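Local structure of calcium uptake protein 3, mitochondrial (Homo sapiens, 6AGI) at residues 93-98 with 228-233; 259-264 with 294-299; 307-312 with 333-338. The protein senses mitochondrial calcium through its EF-hands and, as a disulfide-linked heterodimer with MICU1, regulates the mitochondrial calcium uniporter in the central nervous system and skeletal muscle. All coordinates share one frame; numbering follows the deposited sequence.

In the fold
Along the chain the three contacts follow in series. Contact 1, nearest the middle of the chain, joins helix 90-101 to the start of the long helix 227-250 beside EF-hand 1. Its centre is about 23 Å from the centres of both others, and it touches neither. Contacts 2 and 3 belong to the half with the degenerate EF-hand 2 and EF-hand 3; their centres are about 19 Å apart and they meet through S298 O and L338 CD1. Helices 293-304 and 306-312, each carrying one side of these contacts, are consecutive. Helix 227-250 also reaches I264 and R297 of contact 2, so it connects the two calcium-sensing halves. Contacts 1 and 3 border the second subunit.

Contact 1. Residues 93-98 with 228-233; sequences YLFLLC and EDFYRF
F95 and L96 of helix 90-101 meet F230 and F233 of helix 227-250 through side-chain ends alone. The short helical segments run 13.2 Å apart at closest approach and nearly at right angles, 80°, so long side chains have to bridge the gap. The closer part is L96 against F233: CD2 of L96 sits 3.9 Å from CZ of F233, at the edge of that ring and near its plane. F233 reaches L96 because its CG lies anti to the backbone N (chi1 178°), which carries the ring across toward helix 90-101. The F95 side is looser. Its CZ is 4.2 Å from CZ of F230, which lies at the edge of the F95 ring, and its CE2 is 4.4 Å from CE2 of F233. All four residues are buried. The solvent side is the far flank of 228-233, where exposed R232 makes a salt bridge, NH2 to D229 OD1 at 2.9 Å. Edge-to-face partners continue the aromatic cluster: F216 for F233, F111 for F230 and F127 for F95. F111 and F127 come from helices 104-114 and 124-138, which flank the calcium loop of EF-hand 1, so the contact packs against that hand. Helix 35-43 adds F38 on L96, helix 78-81 lies against L96 and F233, and M315 of the second subunit packs on F95.

Contact 2. Residues 259-264 with 294-299; sequences EDFAHI and DEFRSF
F261 stands between F296 and F299, presenting its ring edge to both. Toward F299 the pair is T-shaped: CZ of F261 lies over one face of the F299 ring, displaced toward the rim and 3.9 Å from F299 CG, with the planes at 76° and the centroids 5.5 Å apart. F296 is met differently. Its side chain and that of F261 run antiparallel alongside one another, CD2 of F296 coming 4.1 Å from CD1 of F261, near the plane of the F261 ring. In both F261 and F296, CG is anti to the backbone N (chi1 -171° in F261), which swings the ring ends in toward the opposite helix although neither CB points straight at it. I264 completes the group from the next turn: it lies across F296, nearly perpendicular, with CD1 at the ring edge, 3.6 Å from CE2. Replacing F261 by an alanine would probably leave the F299 face without its edge-on partner and open a gap between the helices beside F296. The helix segments run at only 23° to each other and their axes approach to 12.5 Å, so rings fill the space between them. Around this group, F246 meets F296 edge-to-face, while I351 packs on F261 and V348 on F299, both from helix 342-352. Strands 255-256 and 291-292, just ahead of the two helices, pair antiparallel. This is consistent with an EF-hand pair, the degenerate EF-hand 2 and probably a hand before it, whose leaving helices pack here.

Contact 3. Residues 307-312 with 333-338; sequences EDFAIA and YVATGL
This is a small, close helix-to-helix contact built on alanine, where helix 306-312 lies against the last turn of helix 325-336. A335 is its centre, and its CA comes within 5.5 Å of the CA of F309, a spacing that the small side chain of A335 permits. The methyl of A335 points at the opposite helix and rests 3.8 Å from CB of A312. The same CB is 3.8 Å from the backbone O of D308, a van der Waals contact with a carbonyl whose oxygen already accepts from A312 N. It also lies 4.0 Å from CA of F309. The F309 ring runs past this methyl: its CG is anti to the backbone N (chi1 -167°), and A335 meets the ring edge, with CD1 at 4.5 Å. F302 and F328 pack edge-to-face with F309. The helix ends at T336, and G337 leaves it with phi 90°; at these angles a CB would press on the carbonyl O of T336. The second subunit borders the contact, its I109 packing on A312. A bound calcium ion lies about 4 Å from the D308 side chain. Strand 323-324, ahead of helix 325-336, pairs with 359-360 in the loop of EF-hand 3, where D353 and E364 bind calcium. The arrangement is thus probably the packing of entering side against leaving helix in the EF-hand partner of EF-hand 3.

Contact 1. Residues 93-98 with 228-233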
loop_
_atom_site.group_PDB
_atom_site.type_symbol
_atom_site.label_atom_id
_atom_site.label_comp_id
_atom_site.label_asym_id
_atom_site.label_seq_id
_atom_site.Cartn_x
_atom_site.Cartn_y
_atom_site.Cartn_z
ATOM N N TYR B 93 -13.502 -9.339 16.621
ATOM C CA TYR B 93 -13.515 -7.889 16.478
ATOM C C TYR B 93 -12.367 -7.407 15.602
ATOM O O TYR B 93 -12.566 -6.605 14.678
ATOM C CB TYR B 93 -13.410 -7.285 17.871
ATOM C CG TYR B 93 -13.218 -5.797 17.948
ATOM C CD1 TYR B 93 -13.992 -4.911 17.198
ATOM C CD2 TYR B 93 -12.190 -5.277 18.713
ATOM C CE1 TYR B 93 -13.786 -3.536 17.297
ATOM C CE2 TYR B 93 -11.977 -3.939 18.802
ATOM C CZ TYR B 93 -12.768 -3.065 18.105
ATOM O OH TYR B 93 -12.487 -1.724 18.245
ATOM N N LEU B 94 -11.140 -7.832 15.941
ATOM C CA LEU B 94 -9.957 -7.465 15.157
ATOM C C LEU B 94 -10.110 -7.885 13.699
ATOM O O LEU B 94 -9.855 -7.093 12.785
ATOM C CB LEU B 94 -8.713 -8.085 15.789
ATOM C CG LEU B 94 -8.235 -7.482 17.109
ATOM C CD1 LEU B 94 -6.773 -7.841 17.412
ATOM C CD2 LEU B 94 -8.440 -5.936 17.066
ATOM N N PHE B 95 -10.506 -9.139 13.467
ATOM C CA PHE B 95 -10.845 -9.611 12.124
ATOM C C PHE B 95 -11.773 -8.634 11.397
ATOM O O PHE B 95 -11.458 -8.171 10.292
ATOM C CB PHE B 95 -11.484 -10.993 12.238
ATOM C CG PHE B 95 -11.863 -11.634 10.927
ATOM C CD1 PHE B 95 -10.918 -11.849 9.937
ATOM C CD2 PHE B 95 -13.170 -12.055 10.699
ATOM C CE1 PHE B 95 -11.276 -12.471 8.733
ATOM C CE2 PHE B 95 -13.527 -12.661 9.509
ATOM C CZ PHE B 95 -12.583 -12.875 8.532
ATOM N N LEU B 96 -12.914 -8.287 12.020
ATOM C CA LEU B 96 -13.891 -7.423 11.357
ATOM C C LEU B 96 -13.322 -6.034 11.045
ATOM O O LEU B 96 -13.484 -5.525 9.915
ATOM C CB LEU B 96 -15.124 -7.307 12.242
ATOM C CG LEU B 96 -15.825 -8.630 12.524
ATOM C CD1 LEU B 96 -16.908 -8.513 13.618
ATOM C CD2 LEU B 96 -16.429 -9.099 11.198
ATOM N N LEU B 97 -12.629 -5.420 12.020
ATOM C CA LEU B 97 -11.918 -4.170 11.762
ATOM C C LEU B 97 -10.977 -4.280 10.589
ATOM O O LEU B 97 -10.844 -3.336 9.787
ATOM C CB LEU B 97 -11.113 -3.709 12.971
ATOM C CG LEU B 97 -11.877 -3.203 14.160
ATOM C CD1 LEU B 97 -10.895 -2.887 15.274
ATOM C CD2 LEU B 97 -12.615 -1.990 13.659
ATOM N N CYS B 98 -10.215 -5.360 10.550
ATOM C CA CYS B 98 -9.272 -5.535 9.467
ATOM C C CYS B 98 -9.984 -5.589 8.117
ATOM O O CYS B 98 -9.528 -4.962 7.144
ATOM C CB CYS B 98 -8.457 -6.789 9.751
ATOM S SG CYS B 98 -7.372 -7.342 8.449
ATOM N N GLU B 228 -15.765 -17.700 -2.522
ATOM C CA GLU B 228 -16.896 -16.868 -2.907
ATOM C C GLU B 228 -17.705 -16.420 -1.680
ATOM O O GLU B 228 -18.058 -15.237 -1.560
ATOM C CB GLU B 228 -17.726 -17.625 -3.942
ATOM C CG GLU B 228 -16.979 -17.794 -5.305
ATOM C CD GLU B 228 -16.037 -19.037 -5.409
ATOM O OE1 GLU B 228 -16.228 -20.031 -4.669
ATOM O OE2 GLU B 228 -15.100 -19.021 -6.251
ATOM N N ASP B 229 -17.948 -17.323 -0.718
ATOM C CA ASP B 229 -18.659 -16.885 0.485
ATOM C C ASP B 229 -17.845 -15.900 1.312
ATOM O O ASP B 229 -18.390 -14.916 1.822
ATOM C CB ASP B 229 -19.058 -18.064 1.379
ATOM C CG ASP B 229 -19.781 -19.163 0.633
ATOM O OD1 ASP B 229 -20.732 -18.837 -0.107
ATOM O OD2 ASP B 229 -19.471 -20.359 0.869
ATOM N N PHE B 230 -16.539 -16.134 1.428
ATOM C CA PHE B 230 -15.637 -15.236 2.149
ATOM C C PHE B 230 -15.695 -13.826 1.567
ATOM O O PHE B 230 -15.884 -12.838 2.293
ATOM C CB PHE B 230 -14.242 -15.839 2.021
ATOM C CG PHE B 230 -13.254 -15.435 3.068
ATOM C CD1 PHE B 230 -13.330 -15.959 4.358
ATOM C CD2 PHE B 230 -12.171 -14.627 2.730
ATOM C CE1 PHE B 230 -12.387 -15.622 5.319
ATOM C CE2 PHE B 230 -11.225 -14.292 3.672
ATOM C CZ PHE B 230 -11.334 -14.790 4.973
ATOM N N TYR B 231 -15.532 -13.728 0.243
ATOM C CA TYR B 231 -15.664 -12.462 -0.455
ATOM C C TYR B 231 -17.011 -11.829 -0.164
ATOM O O TYR B 231 -17.102 -10.611 0.045
ATOM C CB TYR B 231 -15.503 -12.685 -1.963
ATOM C CG TYR B 231 -15.456 -11.422 -2.792
ATOM C CD1 TYR B 231 -16.597 -10.676 -3.041
ATOM C CD2 TYR B 231 -14.273 -11.002 -3.365
ATOM C CE1 TYR B 231 -16.551 -9.527 -3.808
ATOM C CE2 TYR B 231 -14.213 -9.842 -4.135
ATOM C CZ TYR B 231 -15.374 -9.115 -4.350
ATOM O OH TYR B 231 -15.347 -7.979 -5.106
ATOM N N ARG B 232 -18.080 -12.628 -0.169
ATOM C CA ARG B 232 -19.378 -12.003 0.002
ATOM C C ARG B 232 -19.569 -11.492 1.419
ATOM O O ARG B 232 -20.193 -10.444 1.617
ATOM C CB ARG B 232 -20.487 -12.971 -0.392
ATOM C CG ARG B 232 -20.543 -13.227 -1.867
ATOM C CD ARG B 232 -21.804 -13.957 -2.285
ATOM N NE ARG B 232 -21.715 -15.386 -2.013
ATOM C CZ ARG B 232 -21.585 -16.309 -2.963
ATOM N NH1 ARG B 232 -21.498 -15.939 -4.239
ATOM N NH2 ARG B 232 -21.508 -17.596 -2.638
ATOM N N PHE B 233 -19.025 -12.196 2.415
ATOM C CA PHE B 233 -19.100 -11.703 3.780
ATOM C C PHE B 233 -18.370 -10.374 3.924
ATOM O O PHE B 233 -18.921 -9.425 4.501
ATOM C CB PHE B 233 -18.543 -12.722 4.754
ATOM C CG PHE B 233 -18.561 -12.231 6.173
ATOM C CD1 PHE B 233 -19.756 -12.172 6.879
ATOM C CD2 PHE B 233 -17.408 -11.797 6.792
ATOM C CE1 PHE B 233 -19.792 -11.712 8.176
ATOM C CE2 PHE B 233 -17.435 -11.328 8.097
ATOM C CZ PHE B 233 -18.627 -11.283 8.796
#

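Contact 2. Residues 259-264 with 294-299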
loop_
_atom_site.group_PDB
_atom_site.type_symbol
_atom_site.label_atom_id
_atom_site.label_comp_id
_atom_site.label_asym_id
_atom_site.label_seq_id
_atom_site.Cartn_x
_atom_site.Cartn_y
_atom_site.Cartn_z
ATOM N N GLU B 259 -20.898 19.143 4.089
ATOM C CA GLU B 259 -20.295 19.417 5.379
ATOM C C GLU B 259 -20.204 18.129 6.196
ATOM O O GLU B 259 -19.145 17.835 6.767
ATOM C CB GLU B 259 -21.100 20.512 6.086
ATOM C CG GLU B 259 -20.385 21.228 7.230
ATOM C CD GLU B 259 -21.310 22.144 8.022
ATOM O OE1 GLU B 259 -22.517 22.208 7.695
ATOM O OE2 GLU B 259 -20.824 22.827 8.954
ATOM N N ASP B 260 -21.275 17.305 6.184
ATOM C CA ASP B 260 -21.232 15.985 6.823
ATOM C C ASP B 260 -20.276 15.026 6.107
ATOM O O ASP B 260 -19.577 14.237 6.756
ATOM C CB ASP B 260 -22.627 15.358 6.888
ATOM C CG ASP B 260 -23.615 16.167 7.715
ATOM O OD1 ASP B 260 -23.251 16.584 8.843
ATOM O OD2 ASP B 260 -24.773 16.354 7.253
ATOM N N PHE B 261 -20.230 15.070 4.775
ATOM C CA PHE B 261 -19.225 14.296 4.053
ATOM C C PHE B 261 -17.836 14.565 4.619
ATOM O O PHE B 261 -17.173 13.664 5.145
ATOM C CB PHE B 261 -19.261 14.647 2.567
ATOM C CG PHE B 261 -18.420 13.739 1.728
ATOM C CD1 PHE B 261 -18.472 12.364 1.917
ATOM C CD2 PHE B 261 -17.531 14.247 0.796
ATOM C CE1 PHE B 261 -17.682 11.506 1.158
ATOM C CE2 PHE B 261 -16.731 13.392 0.041
ATOM C CZ PHE B 261 -16.811 12.021 0.225
ATOM N N ALA B 262 -17.409 15.829 4.558
ATOM C CA ALA B 262 -16.083 16.197 5.038
ATOM C C ALA B 262 -15.907 15.804 6.499
ATOM O O ALA B 262 -14.845 15.298 6.899
ATOM C CB ALA B 262 -15.866 17.699 4.846
ATOM N N HIS B 263 -16.958 15.995 7.301
ATOM C CA HIS B 263 -16.872 15.665 8.718
ATOM C C HIS B 263 -16.546 14.193 8.910
ATOM O O HIS B 263 -15.703 13.853 9.744
ATOM C CB HIS B 263 -18.174 16.047 9.431
ATOM C CG HIS B 263 -18.385 15.355 10.746
ATOM N ND1 HIS B 263 -17.592 15.585 11.850
ATOM C CD2 HIS B 263 -19.314 14.446 11.133
ATOM C CE1 HIS B 263 -18.018 14.842 12.859
ATOM N NE2 HIS B 263 -19.062 14.142 12.449
ATOM N N ILE B 264 -17.214 13.306 8.159
ATOM C CA ILE B 264 -16.879 11.878 8.179
ATOM C C ILE B 264 -15.447 11.657 7.704
ATOM O O ILE B 264 -14.700 10.841 8.267
ATOM C CB ILE B 264 -17.866 11.073 7.316
ATOM C CG1 ILE B 264 -19.282 11.129 7.892
ATOM C CG2 ILE B 264 -17.410 9.639 7.214
ATOM C CD1 ILE B 264 -20.326 10.565 6.935
ATOM N N ASP B 294 -24.175 6.155 -3.687
ATOM C CA ASP B 294 -23.237 5.540 -4.608
ATOM C C ASP B 294 -21.916 6.287 -4.589
ATOM O O ASP B 294 -20.848 5.669 -4.665
ATOM C CB ASP B 294 -23.824 5.502 -6.015
ATOM C CG ASP B 294 -24.703 4.297 -6.235
ATOM O OD1 ASP B 294 -24.695 3.394 -5.359
ATOM O OD2 ASP B 294 -25.414 4.266 -7.269
ATOM N N GLU B 295 -21.974 7.621 -4.500
ATOM C CA GLU B 295 -20.759 8.433 -4.512
ATOM C C GLU B 295 -19.974 8.258 -3.225
ATOM O O GLU B 295 -18.743 8.177 -3.245
ATOM C CB GLU B 295 -21.108 9.907 -4.748
ATOM C CG GLU B 295 -21.747 10.170 -6.104
ATOM C CD GLU B 295 -22.365 11.541 -6.208
ATOM O OE1 GLU B 295 -22.306 12.293 -5.215
ATOM O OE2 GLU B 295 -22.965 11.839 -7.268
ATOM N N PHE B 296 -20.681 8.188 -2.103
ATOM C CA PHE B 296 -20.058 7.986 -0.803
ATOM C C PHE B 296 -19.373 6.614 -0.742
ATOM O O PHE B 296 -18.219 6.496 -0.292
ATOM C CB PHE B 296 -21.171 8.236 0.227
ATOM C CG PHE B 296 -20.874 7.868 1.642
ATOM C CD1 PHE B 296 -20.928 6.568 2.090
ATOM C CD2 PHE B 296 -20.604 8.874 2.553
ATOM C CE1 PHE B 296 -20.696 6.274 3.428
ATOM C CE2 PHE B 296 -20.366 8.601 3.885
ATOM C CZ PHE B 296 -20.403 7.298 4.326
ATOM N N ARG B 297 -20.037 5.577 -1.258
ATOM C CA ARG B 297 -19.408 4.259 -1.369
ATOM C C ARG B 297 -18.239 4.276 -2.346
ATOM O O ARG B 297 -17.219 3.628 -2.100
ATOM C CB ARG B 297 -20.453 3.197 -1.747
ATOM C CG ARG B 297 -19.944 1.761 -1.636
ATOM C CD ARG B 297 -21.034 0.660 -1.782
ATOM N NE ARG B 297 -22.015 0.874 -2.839
ATOM C CZ ARG B 297 -22.959 -0.007 -3.162
ATOM N NH1 ARG B 297 -23.061 -1.163 -2.509
ATOM N NH2 ARG B 297 -23.794 0.261 -4.155
ATOM N N SER B 298 -18.410 4.917 -3.506
ATOM C CA SER B 298 -17.307 5.088 -4.445
ATOM C C SER B 298 -16.076 5.605 -3.728
ATOM O O SER B 298 -14.984 5.028 -3.818
ATOM C CB SER B 298 -17.720 6.044 -5.552
ATOM O OG SER B 298 -18.372 5.321 -6.581
ATOM N N PHE B 299 -16.253 6.676 -2.963
ATOM C CA PHE B 299 -15.101 7.315 -2.352
ATOM C C PHE B 299 -14.469 6.453 -1.267
ATOM O O PHE B 299 -13.239 6.411 -1.158
ATOM C CB PHE B 299 -15.479 8.690 -1.805
ATOM C CG PHE B 299 -14.335 9.432 -1.227
ATOM C CD1 PHE B 299 -13.525 10.182 -2.053
ATOM C CD2 PHE B 299 -14.015 9.340 0.108
ATOM C CE1 PHE B 299 -12.445 10.860 -1.555
ATOM C CE2 PHE B 299 -12.932 10.015 0.605
ATOM C CZ PHE B 299 -12.153 10.779 -0.219
#

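Contact 3. Residues 307-312 with 333-338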
loop_
_atom_site.group_PDB
_atom_site.type_symbol
_atom_site.label_atom_id
_atom_site.label_comp_id
_atom_site.label_asym_id
_atom_site.label_seq_id
_atom_site.Cartn_x
_atom_site.Cartn_y
_atom_site.Cartn_z
ATOM N N GLU B 307 -3.359 2.992 -2.337
ATOM C CA GLU B 307 -2.009 2.633 -2.749
ATOM C C GLU B 307 -1.936 2.673 -4.256
ATOM O O GLU B 307 -1.161 3.431 -4.839
ATOM C CB GLU B 307 -1.643 1.238 -2.237
ATOM C CG GLU B 307 -1.211 1.205 -0.781
ATOM C CD GLU B 307 -2.381 1.309 0.177
ATOM O OE1 GLU B 307 -3.530 1.436 -0.297
ATOM O OE2 GLU B 307 -2.153 1.264 1.404
ATOM N N ASP B 308 -2.760 1.848 -4.887
ATOM C CA ASP B 308 -2.807 1.800 -6.345
ATOM C C ASP B 308 -2.923 3.211 -6.901
ATOM O O ASP B 308 -2.245 3.561 -7.882
ATOM C CB ASP B 308 -3.984 0.951 -6.839
ATOM C CG ASP B 308 -3.751 -0.558 -6.672
ATOM O OD1 ASP B 308 -2.942 -0.935 -5.783
ATOM O OD2 ASP B 308 -4.312 -1.373 -7.444
ATOM N N PHE B 309 -3.697 4.074 -6.226
ATOM C CA PHE B 309 -3.766 5.464 -6.688
ATOM C C PHE B 309 -2.401 6.153 -6.619
ATOM O O PHE B 309 -2.014 6.891 -7.545
ATOM C CB PHE B 309 -4.789 6.244 -5.870
ATOM C CG PHE B 309 -5.164 7.586 -6.463
ATOM C CD1 PHE B 309 -5.851 7.672 -7.667
ATOM C CD2 PHE B 309 -4.846 8.764 -5.791
ATOM C CE1 PHE B 309 -6.203 8.910 -8.200
ATOM C CE2 PHE B 309 -5.208 10.007 -6.313
ATOM C CZ PHE B 309 -5.888 10.078 -7.522
ATOM N N ALA B 310 -1.651 5.932 -5.533
ATOM C CA ALA B 310 -0.349 6.582 -5.427
ATOM C C ALA B 310 0.568 6.131 -6.552
ATOM O O ALA B 310 1.224 6.966 -7.194
ATOM C CB ALA B 310 0.288 6.292 -4.069
ATOM N N ILE B 311 0.584 4.819 -6.842
ATOM C CA ILE B 311 1.337 4.325 -8.000
ATOM C C ILE B 311 0.943 5.083 -9.267
ATOM O O ILE B 311 1.794 5.551 -10.024
ATOM C CB ILE B 311 1.127 2.811 -8.182
ATOM C CG1 ILE B 311 1.978 2.014 -7.193
ATOM C CG2 ILE B 311 1.375 2.392 -9.632
ATOM C CD1 ILE B 311 1.585 0.560 -7.138
ATOM N N ALA B 312 -0.354 5.218 -9.511
ATOM C CA ALA B 312 -0.802 5.889 -10.722
ATOM C C ALA B 312 -0.288 7.324 -10.803
ATOM O O ALA B 312 0.089 7.786 -11.885
ATOM C CB ALA B 312 -2.328 5.854 -10.805
ATOM N N TYR B 333 -10.139 6.286 -12.065
ATOM C CA TYR B 333 -10.650 5.186 -12.880
ATOM C C TYR B 333 -9.559 4.163 -13.221
ATOM O O TYR B 333 -9.692 2.969 -12.913
ATOM C CB TYR B 333 -11.296 5.725 -14.152
ATOM C CG TYR B 333 -11.792 4.599 -15.016
ATOM C CD1 TYR B 333 -12.580 3.583 -14.478
ATOM C CD2 TYR B 333 -11.494 4.556 -16.373
ATOM C CE1 TYR B 333 -13.028 2.540 -15.261
ATOM C CE2 TYR B 333 -11.940 3.523 -17.167
ATOM C CZ TYR B 333 -12.708 2.513 -16.610
ATOM O OH TYR B 333 -13.164 1.479 -17.402
ATOM N N VAL B 334 -8.463 4.609 -13.847
ATOM C CA VAL B 334 -7.506 3.643 -14.376
ATOM C C VAL B 334 -6.808 2.893 -13.248
ATOM O O VAL B 334 -6.446 1.713 -13.402
ATOM C CB VAL B 334 -6.491 4.343 -15.306
ATOM C CG1 VAL B 334 -5.199 3.557 -15.376
ATOM C CG2 VAL B 334 -7.060 4.471 -16.706
ATOM N N ALA B 335 -6.626 3.534 -12.088
ATOM C CA ALA B 335 -6.022 2.851 -10.948
ATOM C C ALA B 335 -7.008 1.908 -10.271
ATOM O O ALA B 335 -6.667 0.752 -9.987
ATOM C CB ALA B 335 -5.480 3.851 -9.946
ATOM N N THR B 336 -8.218 2.392 -9.964
ATOM C CA THR B 336 -9.126 1.654 -9.090
ATOM C C THR B 336 -10.183 0.896 -9.867
ATOM O O THR B 336 -10.704 -0.108 -9.388
ATOM C CB THR B 336 -9.900 2.570 -8.143
ATOM O OG1 THR B 336 -10.248 3.793 -8.807
ATOM C CG2 THR B 336 -8.959 3.010 -7.080
ATOM N N GLY B 337 -10.582 1.417 -11.032
ATOM C CA GLY B 337 -11.756 0.918 -11.703
ATOM C C GLY B 337 -13.019 1.625 -11.305
ATOM O O GLY B 337 -14.057 1.376 -11.920
ATOM N N LEU B 338 -12.975 2.488 -10.288
ATOM C CA LEU B 338 -14.172 3.220 -9.899
ATOM C C LEU B 338 -14.375 4.461 -10.757
ATOM O O LEU B 338 -13.413 5.126 -11.155
ATOM C CB LEU B 338 -14.103 3.632 -8.438
ATOM C CG LEU B 338 -13.769 2.524 -7.472
ATOM C CD1 LEU B 338 -12.999 3.151 -6.377
ATOM C CD2 LEU B 338 -15.035 1.877 -6.940
#